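Local coordinates for protein AmbC (Sorangium cellulosum, PDB 5O15) that probably catalyses both dehydration and heterocycle-forming cyclisation of a polyketide intermediate in ambruticin biosynthesis, as a bifunctional dehydratase-cyclase domain, at residues K18-D30 and L36-V48. Residues are numbered along the deposited sequence; the frame is centred on the assembly and turned at random.
Sequences KHPWLSAAVRLAD and LSGRLSTVEHAWV
Trp21 drives the edge of its indole into the face of His45, with NE1 poised over the centre of the imidazole and the two planes at 77°, a T-shaped aromatic pair; NE1 lies 3.3 Å from His45 CD2. The imidazole is held from its own edge as well. Trp47 NE1 donates to His45 ND1 in the plane of the imidazole, at 3.1 Å, and on the NE2 side a water links His45 to the carbonyl oxygen of Pro20, which probably fixes the ring's rotation from both nitrogens. Leu40, its CG swung anti to the backbone N (chi1 -156°), runs alongside Trp21 and lays that CG over the five-membered ring, 3.6 Å from the centroid, in a CH-pi contact. Farther out, the six-membered rings of Trp21 and Trp47 meet rim to rim, Trp21 CZ2 3.6 Å from Trp47 CZ2. With only the methyl group of an alanine in place of the indole of Trp21, Leu40 CG would probably lose the ring it lies over, and the imidazole face its aromatic partner. Phe207 also meets the indole edge-to-face, and Ala63 of helix 61-75 touches it.

In the backbone, Ser37 O accepts from both Ser23 N (2.8 Å) and Ala24 N (3.2 Å), a classic beta bulge, after which Ser37 N returns a bond to Ala24 O. Just beyond, with no side chain at Gly38, its CA comes within 3.2 Å of Trp21 O as a CA-H...O contact. Strand 24-27 thus joins strand 34-41 as an antiparallel beta hairpin at the margin of the double hotdog fold, and the loop leading into it completes the Trp21-His45-Trp47 aromatic cluster.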
loop_
_atom_site.group_PDB
_atom_site.type_symbol
_atom_site.label_atom_id
_atom_site.label_comp_id
_atom_site.label_asym_id
_atom_site.label_seq_id
_atom_site.Cartn_x
_atom_site.Cartn_y
_atom_site.Cartn_z
ATOM N N LYS A 18 13.170 14.550 2.244
ATOM C CA LYS A 18 12.938 14.503 0.808
ATOM C C LYS A 18 12.138 13.247 0.499
ATOM O O LYS A 18 11.886 12.428 1.386
ATOM C CB LYS A 18 14.276 14.486 0.055
ATOM C CG LYS A 18 14.180 14.553 -1.479
ATOM C CD LYS A 18 13.227 15.662 -1.969
ATOM C CE LYS A 18 13.209 15.756 -3.485
ATOM N NZ LYS A 18 12.571 14.578 -4.145
ATOM N N HIS A 19 11.745 13.082 -0.760
ATOM C CA HIS A 19 10.993 11.916 -1.176
ATOM C C HIS A 19 11.336 11.616 -2.625
ATOM O O HIS A 19 11.540 12.549 -3.409
ATOM C CB HIS A 19 9.490 12.192 -1.080
ATOM C CG HIS A 19 8.677 10.953 -1.168
ATOM N ND1 HIS A 19 8.274 10.409 -2.369
ATOM C CD2 HIS A 19 8.272 10.095 -0.204
ATOM C CE1 HIS A 19 7.620 9.288 -2.136
ATOM N NE2 HIS A 19 7.606 9.074 -0.830
ATOM N N PRO A 20 11.361 10.345 -3.028
ATOM C CA PRO A 20 11.716 10.035 -4.418
ATOM C C PRO A 20 10.750 10.559 -5.437
ATOM O O PRO A 20 11.147 10.724 -6.596
ATOM C CB PRO A 20 11.724 8.500 -4.452
ATOM C CG PRO A 20 11.910 8.071 -3.070
ATOM C CD PRO A 20 11.341 9.130 -2.189
ATOM N N TRP A 21 9.495 10.785 -5.056
ATOM C CA TRP A 21 8.427 11.089 -5.991
ATOM C C TRP A 21 7.785 12.448 -5.764
ATOM O O TRP A 21 6.855 12.813 -6.501
ATOM C CB TRP A 21 7.333 10.027 -5.890
ATOM C CG TRP A 21 7.738 8.651 -6.311
ATOM C CD1 TRP A 21 8.795 8.287 -7.089
ATOM C CD2 TRP A 21 7.061 7.450 -5.973
ATOM N NE1 TRP A 21 8.809 6.925 -7.271
ATOM C CE2 TRP A 21 7.737 6.400 -6.604
ATOM C CE3 TRP A 21 5.926 7.165 -5.216
ATOM C CZ2 TRP A 21 7.328 5.103 -6.492
ATOM C CZ3 TRP A 21 5.520 5.870 -5.107
ATOM C CH2 TRP A 21 6.213 4.852 -5.741
ATOM N N LEU A 22 8.198 13.178 -4.743
ATOM C CA LEU A 22 7.652 14.500 -4.458
ATOM C C LEU A 22 8.844 15.413 -4.271
ATOM O O LEU A 22 9.710 15.146 -3.426
ATOM C CB LEU A 22 6.752 14.467 -3.218
ATOM C CG LEU A 22 5.455 13.654 -3.342
ATOM C CD1 LEU A 22 4.721 13.548 -2.022
ATOM C CD2 LEU A 22 4.542 14.188 -4.393
ATOM N N SER A 23 8.902 16.466 -5.090
ATOM C CA SER A 23 10.046 17.363 -5.137
ATOM C C SER A 23 9.722 18.759 -4.644
ATOM O O SER A 23 10.644 19.567 -4.460
ATOM C CB SER A 23 10.571 17.479 -6.572
ATOM O OG SER A 23 9.597 18.054 -7.412
ATOM N N ALA A 24 8.451 19.085 -4.448
ATOM C CA ALA A 24 8.073 20.382 -3.923
ATOM C C ALA A 24 6.926 20.179 -2.956
ATOM O O ALA A 24 6.037 19.346 -3.192
ATOM C CB ALA A 24 7.692 21.343 -5.051
ATOM N N ALA A 25 6.979 20.910 -1.852
ATOM C CA ALA A 25 5.886 20.936 -0.870
ATOM C C ALA A 25 5.576 22.390 -0.535
ATOM O O ALA A 25 6.312 22.991 0.243
ATOM C CB ALA A 25 6.305 20.152 0.365
ATOM N N VAL A 26 4.511 22.916 -1.125
ATOM C CA VAL A 26 4.216 24.343 -1.041
ATOM C C VAL A 26 3.099 24.555 -0.040
ATOM O O VAL A 26 2.009 23.983 -0.177
ATOM C CB VAL A 26 3.866 24.906 -2.421
ATOM C CG1 VAL A 26 3.450 26.373 -2.334
ATOM C CG2 VAL A 26 5.063 24.774 -3.332
ATOM N N ARG A 27 3.375 25.390 0.960
ATOM C CA ARG A 27 2.334 25.855 1.855
ATOM C C ARG A 27 1.669 27.052 1.203
ATOM O O ARG A 27 2.326 28.052 0.889
ATOM C CB ARG A 27 2.920 26.264 3.205
ATOM C CG ARG A 27 1.847 26.690 4.205
ATOM C CD ARG A 27 2.380 26.743 5.631
ATOM N NE ARG A 27 3.668 27.432 5.696
ATOM C CZ ARG A 27 3.831 28.734 5.909
ATOM N NH1 ARG A 27 2.788 29.527 6.108
ATOM N NH2 ARG A 27 5.058 29.238 5.943
ATOM N N LEU A 28 0.369 26.942 0.978
ATOM C CA LEU A 28 -0.351 27.970 0.267
ATOM C C LEU A 28 -0.394 29.244 1.090
ATOM O O LEU A 28 -0.517 29.236 2.325
ATOM C CB LEU A 28 -1.784 27.506 -0.076
ATOM C CG LEU A 28 -1.797 26.269 -1.007
ATOM C CD1 LEU A 28 -3.240 25.811 -1.186
ATOM C CD2 LEU A 28 -1.175 26.604 -2.342
ATOM N N ALA A 29 -0.349 30.374 0.371
ATOM C CA ALA A 29 -0.289 31.668 1.006
ATOM C C ALA A 29 -1.651 32.283 1.253
ATOM O O ALA A 29 -1.765 33.151 2.126
ATOM C CB ALA A 29 0.535 32.640 0.150
ATOM N N ASP A 30 -2.668 31.902 0.477
ATOM C CA ASP A 30 -3.963 32.567 0.500
ATOM C C ASP A 30 -5.034 31.785 1.252
ATOM O O ASP A 30 -6.157 32.286 1.403
ATOM C CB ASP A 30 -4.430 32.849 -0.933
ATOM C CG ASP A 30 -4.767 31.569 -1.723
ATOM O OD1 ASP A 30 -4.208 30.427 -1.484
ATOM O OD2 ASP A 30 -5.638 31.736 -2.599
ATOM N N LEU A 36 1.642 19.467 -2.950
ATOM C CA LEU A 36 2.869 18.712 -3.133
ATOM C C LEU A 36 2.924 18.242 -4.576
ATOM O O LEU A 36 1.945 17.710 -5.093
ATOM C CB LEU A 36 2.935 17.493 -2.202
ATOM C CG LEU A 36 2.934 17.806 -0.715
ATOM C CD1 LEU A 36 1.558 18.010 -0.156
ATOM C CD2 LEU A 36 3.621 16.739 0.082
ATOM N N SER A 37 4.068 18.429 -5.212
ATOM C CA SER A 37 4.223 18.083 -6.610
ATOM C C SER A 37 5.430 17.176 -6.785
ATOM O O SER A 37 6.405 17.279 -6.041
ATOM C CB SER A 37 4.444 19.347 -7.455
ATOM O OG SER A 37 3.352 20.227 -7.352
ATOM N N GLY A 38 5.375 16.332 -7.800
ATOM C CA GLY A 38 6.540 15.540 -8.109
ATOM C C GLY A 38 6.360 14.767 -9.388
ATOM O O GLY A 38 5.502 15.075 -10.219
ATOM N N ARG A 39 7.217 13.765 -9.550
ATOM C CA ARG A 39 7.297 13.021 -10.794
ATOM C C ARG A 39 7.639 11.582 -10.458
ATOM O O ARG A 39 8.505 11.326 -9.617
ATOM C CB ARG A 39 8.430 13.561 -11.670
ATOM C CG ARG A 39 8.494 13.005 -13.074
ATOM C CD ARG A 39 9.350 13.930 -13.935
ATOM N NE ARG A 39 9.618 13.384 -15.264
ATOM C CZ ARG A 39 10.593 12.525 -15.544
ATOM N NH1 ARG A 39 11.406 12.094 -14.585
ATOM N NH2 ARG A 39 10.758 12.087 -16.786
ATOM N N LEU A 40 6.971 10.654 -11.124
ATOM C CA LEU A 40 7.232 9.229 -10.967
ATOM C C LEU A 40 7.675 8.699 -12.324
ATOM O O LEU A 40 6.858 8.566 -13.241
ATOM C CB LEU A 40 5.962 8.548 -10.486
ATOM C CG LEU A 40 6.153 7.247 -9.740
ATOM C CD1 LEU A 40 4.833 6.812 -9.131
ATOM C CD2 LEU A 40 6.712 6.200 -10.666
ATOM N N SER A 41 8.970 8.424 -12.458
ATOM C CA SER A 41 9.530 7.857 -13.681
ATOM C C SER A 41 9.624 6.339 -13.583
ATOM O O SER A 41 10.169 5.817 -12.608
ATOM C CB SER A 41 10.941 8.386 -13.899
ATOM O OG SER A 41 11.617 7.631 -14.883
ATOM N N THR A 42 9.108 5.642 -14.596
ATOM C CA THR A 42 9.224 4.191 -14.647
ATOM C C THR A 42 10.569 3.744 -15.204
ATOM O O THR A 42 10.830 2.534 -15.264
ATOM C CB THR A 42 8.076 3.563 -15.456
ATOM O OG1 THR A 42 8.172 3.952 -16.839
ATOM C CG2 THR A 42 6.682 3.931 -14.884
ATOM N N VAL A 43 11.411 4.682 -15.616
ATOM C CA VAL A 43 12.816 4.394 -15.870
ATOM C C VAL A 43 13.590 4.381 -14.562
ATOM O O VAL A 43 14.337 3.442 -14.275
ATOM C CB VAL A 43 13.393 5.424 -16.860
ATOM C CG1 VAL A 43 14.842 5.105 -17.173
ATOM C CG2 VAL A 43 12.560 5.470 -18.142
ATOM N N GLU A 44 13.416 5.414 -13.733
ATOM C CA GLU A 44 14.154 5.475 -12.473
ATOM C C GLU A 44 13.619 4.471 -11.465
ATOM O O GLU A 44 14.395 3.906 -10.686
ATOM C CB GLU A 44 14.083 6.884 -11.887
ATOM C CG GLU A 44 14.582 8.001 -12.814
ATOM C CD GLU A 44 14.165 9.398 -12.361
ATOM O OE1 GLU A 44 13.758 9.565 -11.186
ATOM O OE2 GLU A 44 14.231 10.332 -13.190
ATOM N N HIS A 45 12.314 4.214 -11.499
ATOM C CA HIS A 45 11.630 3.298 -10.595
ATOM C C HIS A 45 11.020 2.168 -11.402
ATOM O O HIS A 45 9.810 1.944 -11.356
ATOM C CB HIS A 45 10.575 4.046 -9.774
ATOM C CG HIS A 45 11.197 4.970 -8.793
ATOM N ND1 HIS A 45 11.610 4.562 -7.544
ATOM C CD2 HIS A 45 11.593 6.257 -8.919
ATOM C CE1 HIS A 45 12.204 5.564 -6.931
ATOM N NE2 HIS A 45 12.220 6.601 -7.751
ATOM N N ALA A 46 11.855 1.438 -12.137
ATOM C CA ALA A 46 11.357 0.371 -12.989
ATOM C C ALA A 46 10.639 -0.704 -12.189
ATOM O O ALA A 46 9.785 -1.396 -12.745
ATOM C CB ALA A 46 12.501 -0.246 -13.800
ATOM N N TRP A 47 10.953 -0.844 -10.900
ATOM C CA TRP A 47 10.262 -1.815 -10.063
ATOM C C TRP A 47 8.743 -1.686 -10.111
ATOM O O TRP A 47 8.050 -2.693 -9.918
ATOM C CB TRP A 47 10.747 -1.761 -8.618
ATOM C CG TRP A 47 10.506 -0.457 -7.902
ATOM C CD1 TRP A 47 11.333 0.631 -7.857
ATOM C CD2 TRP A 47 9.367 -0.112 -7.101
ATOM N NE1 TRP A 47 10.770 1.632 -7.094
ATOM C CE2 TRP A 47 9.573 1.189 -6.610
ATOM C CE3 TRP A 47 8.204 -0.788 -6.737
ATOM C CZ2 TRP A 47 8.672 1.810 -5.792
ATOM C CZ3 TRP A 47 7.298 -0.139 -5.925
ATOM C CH2 TRP A 47 7.543 1.142 -5.473
ATOM N N VAL A 48 8.191 -0.466 -10.309
ATOM C CA VAL A 48 6.737 -0.355 -10.270
ATOM C C VAL A 48 6.107 -1.158 -11.394
ATOM O O VAL A 48 4.947 -1.567 -11.292
ATOM C CB VAL A 48 6.256 1.117 -10.297
ATOM C CG1 VAL A 48 6.788 1.849 -9.095
ATOM C CG2 VAL A 48 6.632 1.839 -11.587
HETATM O O HOH W 1 13.205 9.243 -7.476
#